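Local coordinates for protein putative surface-anchored fimbrial subunit (PDB 3HR6) that probably forms the shaft of the pilus as its major subunit, built of tandem Ig-like modules stabilised by isopeptide and disulfide bonds, at residues A[408-413]-A[428-433]; A[311-316]-A[324-329]. All blocks are in the same frame, centred on the assembly; numbering follows the deposited sequence. Where two conformers were deposited one is given.

Contact 1 (A[408-413]-A[428-433])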
loop_
_atom_site.group_PDB
_atom_site.type_symbol
_atom_site.label_atom_id
_atom_site.label_comp_id
_atom_site.label_asym_id
_atom_site.label_seq_id
_atom_site.Cartn_x
_atom_site.Cartn_y
_atom_site.Cartn_z
ATOM N N LYS A 408 29.994 25.670 23.096
ATOM C CA LYS A 408 30.100 24.624 22.099
ATOM C C LYS A 408 28.720 24.003 21.899
ATOM O O LYS A 408 27.885 24.037 22.813
ATOM C CB LYS A 408 31.113 23.564 22.515
ATOM C CG LYS A 408 32.559 24.052 22.527
ATOM C CD LYS A 408 33.541 22.881 22.687
ATOM C CE LYS A 408 35.013 23.312 22.716
ATOM N NZ LYS A 408 35.419 24.214 21.592
ATOM N N PRO A 409 28.494 23.439 20.707
ATOM C CA PRO A 409 27.277 22.651 20.499
ATOM C C PRO A 409 27.212 21.483 21.477
ATOM O O PRO A 409 28.248 20.908 21.819
ATOM C CB PRO A 409 27.414 22.164 19.051
ATOM C CG PRO A 409 28.319 23.151 18.407
ATOM C CD PRO A 409 29.283 23.567 19.468
ATOM N N VAL A 410 25.996 21.141 21.914
ATOM C CA VAL A 410 25.763 19.994 22.791
ATOM C C VAL A 410 25.338 18.828 21.893
ATOM O O VAL A 410 24.258 18.888 21.289
ATOM C CB VAL A 410 24.643 20.286 23.825
ATOM C CG1 VAL A 410 24.399 19.092 24.712
ATOM C CG2 VAL A 410 24.977 21.498 24.688
ATOM N N ILE A 411 26.178 17.791 21.817
ATOM C CA ILE A 411 25.906 16.657 20.929
ATOM C C ILE A 411 24.686 15.944 21.484
ATOM O O ILE A 411 24.565 15.758 22.700
ATOM C CB ILE A 411 27.090 15.671 20.806
ATOM C CG1 ILE A 411 28.335 16.386 20.268
ATOM C CG2 ILE A 411 26.707 14.504 19.868
ATOM C CD1 ILE A 411 28.055 17.249 19.063
ATOM N N VAL A 412 23.750 15.635 20.606
ATOM C CA VAL A 412 22.581 14.869 20.965
ATOM C C VAL A 412 22.521 13.674 20.024
ATOM O O VAL A 412 22.395 13.848 18.813
ATOM C CB VAL A 412 21.302 15.722 20.903
ATOM C CG1 VAL A 412 20.058 14.887 21.230
ATOM C CG2 VAL A 412 21.425 16.939 21.833
ATOM N N LYS A 413 22.662 12.477 20.581
ATOM C CA LYS A 413 22.610 11.210 19.838
ATOM C C LYS A 413 21.154 10.865 19.549
ATOM O O LYS A 413 20.392 10.571 20.481
ATOM C CB LYS A 413 23.252 10.076 20.657
ATOM C CG LYS A 413 24.767 10.219 20.900
ATOM C CD LYS A 413 25.292 9.255 21.972
ATOM C CE LYS A 413 26.758 8.838 21.734
ATOM N NZ LYS A 413 27.360 8.040 22.858
ATOM N N VAL A 428 17.951 15.611 27.075
ATOM C CA VAL A 428 19.195 16.344 27.187
ATOM C C VAL A 428 19.075 17.278 28.391
ATOM O O VAL A 428 18.352 18.253 28.340
ATOM C CB VAL A 428 19.444 17.149 25.911
ATOM C CG1 VAL A 428 20.804 17.843 25.966
ATOM C CG2 VAL A 428 19.332 16.199 24.698
ATOM N N LYS A 429 19.771 16.933 29.463
ATOM C CA LYS A 429 19.782 17.765 30.674
ATOM C C LYS A 429 20.856 18.823 30.563
ATOM O O LYS A 429 22.054 18.483 30.400
ATOM C CB LYS A 429 20.054 16.907 31.896
ATOM C CG LYS A 429 18.996 15.868 32.084
ATOM C CD LYS A 429 19.099 15.288 33.469
ATOM C CE LYS A 429 18.060 14.196 33.665
ATOM N NZ LYS A 429 16.682 14.779 33.731
ATOM N N ILE A 430 20.450 20.089 30.701
ATOM C CA ILE A 430 21.381 21.207 30.543
ATOM C C ILE A 430 21.214 22.135 31.729
ATOM O O ILE A 430 20.122 22.623 32.001
ATOM C CB ILE A 430 21.126 21.960 29.225
ATOM C CG1 ILE A 430 21.312 21.021 28.035
ATOM C CG2 ILE A 430 22.075 23.136 29.061
ATOM C CD1 ILE A 430 21.004 21.677 26.743
ATOM N N ASP A 431 22.317 22.360 32.419
ATOM C CA ASP A 431 22.337 23.239 33.580
ATOM C C ASP A 431 23.095 24.486 33.175
ATOM O O ASP A 431 24.269 24.415 32.777
ATOM C CB ASP A 431 23.004 22.550 34.753
ATOM C CG ASP A 431 22.912 23.357 36.037
ATOM O OD1 ASP A 431 21.878 24.000 36.291
ATOM O OD2 ASP A 431 23.894 23.346 36.791
ATOM N N ASN A 432 22.409 25.622 33.220
ATOM C CA ASN A 432 23.031 26.892 32.929
ATOM C C ASN A 432 23.699 27.445 34.159
ATOM O O ASN A 432 23.233 27.249 35.282
ATOM C CB ASN A 432 22.016 27.873 32.388
ATOM C CG ASN A 432 21.486 27.446 31.063
ATOM O OD1 ASN A 432 22.081 27.706 30.003
ATOM N N LYS A 433 24.821 28.121 33.935
ATOM C CA LYS A 433 25.671 28.576 35.034
ATOM C C LYS A 433 25.905 30.067 34.957
ATOM O O LYS A 433 25.927 30.648 33.864
ATOM C CB LYS A 433 27.014 27.852 34.967
ATOM C CG LYS A 433 26.927 26.372 35.305
ATOM C CD LYS A 433 27.262 26.123 36.777
ATOM C CE LYS A 433 26.800 24.740 37.256
ATOM N NZ LYS A 433 26.836 23.734 36.149
#
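Val410 and Val428 face each other between two layers of the C-terminal Ig-like module. Strand 410-412 is an edge strand of the four-stranded sheet, and 428-432 ends the strand that runs beside 302-315 in the other sheet. The two strand segments run nearly antiparallel, at 166°, and their axes come within 9.3 Å. No hydrogen bond crosses, as is usual between the facing sheets of a beta sandwich. Val410 turns CG1 anti to the backbone N (chi1 179°), which sets this methyl 4.0 Å from Val428 CG1 as the two side chains slide past one another in opposite directions. The other methyl, Val410 CG2, only skirts the end of Ile430, 4.5 Å from Ile430 CD1. Ile430 also leans on Phe328 and Leu406, so the apolar layer continues past the pair. Ile411, next along, directs its side chain the other way, onto Cys333 and Cys393, which form the disulfide of this module. Val412 points its side chain inward again, and the packing is closer: its CG2 lies 3.6 Å from Val428 CG2, while its CG1 meets the same methyl at 3.8 Å. Val428 CG2 therefore faces both branches of Val412, and Val428 CG1 is left for Val410. Both Val412 and Val428 also rest on Ile309 of strand 302-315. Backbone hydrogen bonds run within each sheet instead, Val410 to Leu394, Val412 to Phe392, Val428 to Thr310 and Glu312. What joins the segments is dispersion between branched methyl groups, without directional bonds; with Val412, Val428 and Ile430 buried and Val410 at the less buried end, the contact is held mainly by the hydrophobic effect.

Contact 2 (A[311-316]-A[324-329])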
loop_
_atom_site.group_PDB
_atom_site.type_symbol
_atom_site.label_atom_id
_atom_site.label_comp_id
_atom_site.label_asym_id
_atom_site.label_seq_id
_atom_site.Cartn_x
_atom_site.Cartn_y
_atom_site.Cartn_z
ATOM N N ILE A 311 14.666 18.744 25.970
ATOM C CA ILE A 311 15.666 19.499 26.701
ATOM C C ILE A 311 15.085 19.681 28.090
ATOM O O ILE A 311 13.903 20.019 28.204
ATOM C CB ILE A 311 15.948 20.898 26.025
ATOM C CG1 ILE A 311 16.519 20.743 24.615
ATOM C CG2 ILE A 311 16.934 21.738 26.874
ATOM C CD1 ILE A 311 16.667 22.082 23.868
ATOM N N GLU A 312 15.874 19.375 29.129
ATOM C CA GLU A 312 15.508 19.640 30.534
ATOM C C GLU A 312 16.517 20.635 31.056
ATOM O O GLU A 312 17.654 20.264 31.404
ATOM C CB GLU A 312 15.544 18.353 31.346
ATOM C CG GLU A 312 14.540 17.379 30.856
ATOM C CD GLU A 312 14.296 16.202 31.751
ATOM O OE1 GLU A 312 14.953 16.049 32.800
ATOM O OE2 GLU A 312 13.409 15.414 31.356
ATOM N N LYS A 313 16.095 21.898 31.119
ATOM C CA LYS A 313 16.998 23.013 31.434
ATOM C C LYS A 313 16.905 23.378 32.896
ATOM O O LYS A 313 15.823 23.386 33.490
ATOM C CB LYS A 313 16.626 24.242 30.594
ATOM C CG LYS A 313 17.621 25.398 30.685
ATOM C CD LYS A 313 18.838 25.134 29.845
ATOM C CE LYS A 313 19.772 26.327 29.817
ATOM N NZ LYS A 313 20.352 26.780 31.100
ATOM N N SER A 314 18.058 23.643 33.514
ATOM C CA SER A 314 18.090 24.137 34.866
ATOM C C SER A 314 19.028 25.354 34.871
ATOM O O SER A 314 19.784 25.572 33.899
ATOM C CB SER A 314 18.564 23.046 35.834
ATOM O OG SER A 314 19.808 22.517 35.422
ATOM N N PHE A 315 18.903 26.158 35.912
ATOM C CA PHE A 315 19.751 27.322 36.134
ATOM C C PHE A 315 20.368 27.193 37.517
ATOM O O PHE A 315 19.695 27.197 38.548
ATOM C CB PHE A 315 18.969 28.619 35.956
ATOM C CG PHE A 315 18.583 28.883 34.541
ATOM C CD1 PHE A 315 19.391 29.651 33.710
ATOM C CD2 PHE A 315 17.427 28.341 34.011
ATOM C CE1 PHE A 315 19.051 29.865 32.356
ATOM C CE2 PHE A 315 17.069 28.583 32.710
ATOM C CZ PHE A 315 17.883 29.330 31.858
ATOM N N ASP A 316 21.688 27.052 37.522
ATOM C CA ASP A 316 22.441 26.634 38.700
ATOM C C ASP A 316 21.680 25.611 39.530
ATOM O O ASP A 316 21.506 25.770 40.728
ATOM C CB ASP A 316 22.908 27.838 39.533
ATOM C CG ASP A 316 24.025 28.604 38.840
ATOM O OD1 ASP A 316 25.107 28.020 38.597
ATOM O OD2 ASP A 316 23.805 29.778 38.505
ATOM N N ARG A 324 13.510 33.019 33.919
ATOM C CA ARG A 324 14.700 32.433 33.299
ATOM C C ARG A 324 14.317 31.526 32.160
ATOM O O ARG A 324 13.569 30.566 32.351
ATOM C CB ARG A 324 15.517 31.658 34.323
ATOM C CG ARG A 324 16.017 32.505 35.466
ATOM C CD ARG A 324 16.886 31.748 36.441
ATOM N NE ARG A 324 16.125 30.771 37.227
ATOM C CZ ARG A 324 16.491 30.268 38.412
ATOM N NH1 ARG A 324 17.619 30.625 38.998
ATOM N NH2 ARG A 324 15.731 29.370 39.012
ATOM N N THR A 325 14.816 31.841 30.963
ATOM C CA THR A 325 14.616 30.969 29.831
ATOM C C THR A 325 15.846 30.981 28.931
ATOM O O THR A 325 16.650 31.921 28.949
ATOM C CB THR A 325 13.316 31.307 29.061
ATOM O OG1 THR A 325 13.101 30.334 28.044
ATOM C CG2 THR A 325 13.376 32.680 28.422
ATOM N N ALA A 326 16.025 29.887 28.197
ATOM C CA ALA A 326 17.091 29.774 27.234
ATOM C C ALA A 326 16.475 29.368 25.904
ATOM O O ALA A 326 15.367 28.805 25.865
ATOM C CB ALA A 326 18.141 28.758 27.680
ATOM N N THR A 327 17.203 29.650 24.827
ATOM C CA THR A 327 16.789 29.372 23.468
ATOM C C THR A 327 17.878 28.526 22.795
ATOM O O THR A 327 19.075 28.764 22.983
ATOM C CB THR A 327 16.547 30.689 22.686
ATOM O OG1 THR A 327 15.555 31.496 23.360
ATOM C CG2 THR A 327 16.158 30.418 21.197
ATOM N N PHE A 328 17.437 27.505 22.053
ATOM C CA PHE A 328 18.309 26.587 21.335
ATOM C C PHE A 328 17.865 26.467 19.899
ATOM O O PHE A 328 16.663 26.646 19.555
ATOM C CB PHE A 328 18.312 25.186 21.965
ATOM C CG PHE A 328 18.771 25.178 23.388
ATOM C CD1 PHE A 328 20.112 24.897 23.707
ATOM C CD2 PHE A 328 17.897 25.490 24.411
ATOM C CE1 PHE A 328 20.553 24.922 25.005
ATOM C CE2 PHE A 328 18.324 25.523 25.719
ATOM C CZ PHE A 328 19.658 25.222 26.038
ATOM N N GLN A 329 18.862 26.242 19.056
ATOM C CA GLN A 329 18.620 25.791 17.709
ATOM C C GLN A 329 19.238 24.416 17.519
ATOM O O GLN A 329 20.267 24.038 18.132
ATOM C CB GLN A 329 19.097 26.821 16.692
ATOM C CG GLN A 329 18.413 28.139 16.818
ATOM C CD GLN A 329 18.784 29.068 15.689
ATOM O OE1 GLN A 329 19.940 29.486 15.586
ATOM N NE2 GLN A 329 17.802 29.443 14.882
#
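Arg324 lies along Phe315, its CB over one ring face, 3.9 Å from the centroid and 15° off the normal, a CH-pi contact. A bend at chi3 (-70°) then carries the guanidinium past the ring, where one of its faces meets Phe315 CB, with NE 3.8 Å from that carbon. Thr319 and Pro320 carbonyls accept its NH2 and NE, fixing the group. After Thr325, which turns outward to the carbonyl of Thr356, Ala326 points back in: its CB is 3.6 Å from Lys313 CE, and its N sits at the edge of the Phe315 ring. Phe328 presents a ring edge to Lys313, CZ being 3.9 Å from CD in the ring plane, while Ile311 CD1 approaches CD2 obliquely at 3.7 Å. Lys313 NZ, covalently linked to Asn432 CG, gives a hydrogen bond to Ser314 O (3.1 Å) and lies over the Phe315 face opposite Arg324 CB. Glu396, which touches Lys313, Ala326 and Phe328, is probably the counterpart of the acidic residue that promotes isopeptide formation in related pilins. Phe315, Ala326 and Phe328 thus flank the linked lysine on several sides, consistent with an isopeptide bond in a largely apolar interior beside an acidic side chain.

How the contacts relate
Going from the N terminus, the chain leaves strand 302-315, makes a short loop and returns at 324-329, where contact 2 closes. It then runs through strands 327-333, 354-355, 361-375, 378-383 and 391-398 before contact 1 closes a second loop, from 408-413 to 428-433. The loops follow in series; neither nests in nor crosses the other. In each, one segment belongs to the sheet holding parallel neighbours 302-315 and 424-432, the other to or next to the sheet of 327-333 and 410-412. The Lys313 to Asn432 covalent link joins the two contacts directly, tying the module's first long strand to its last.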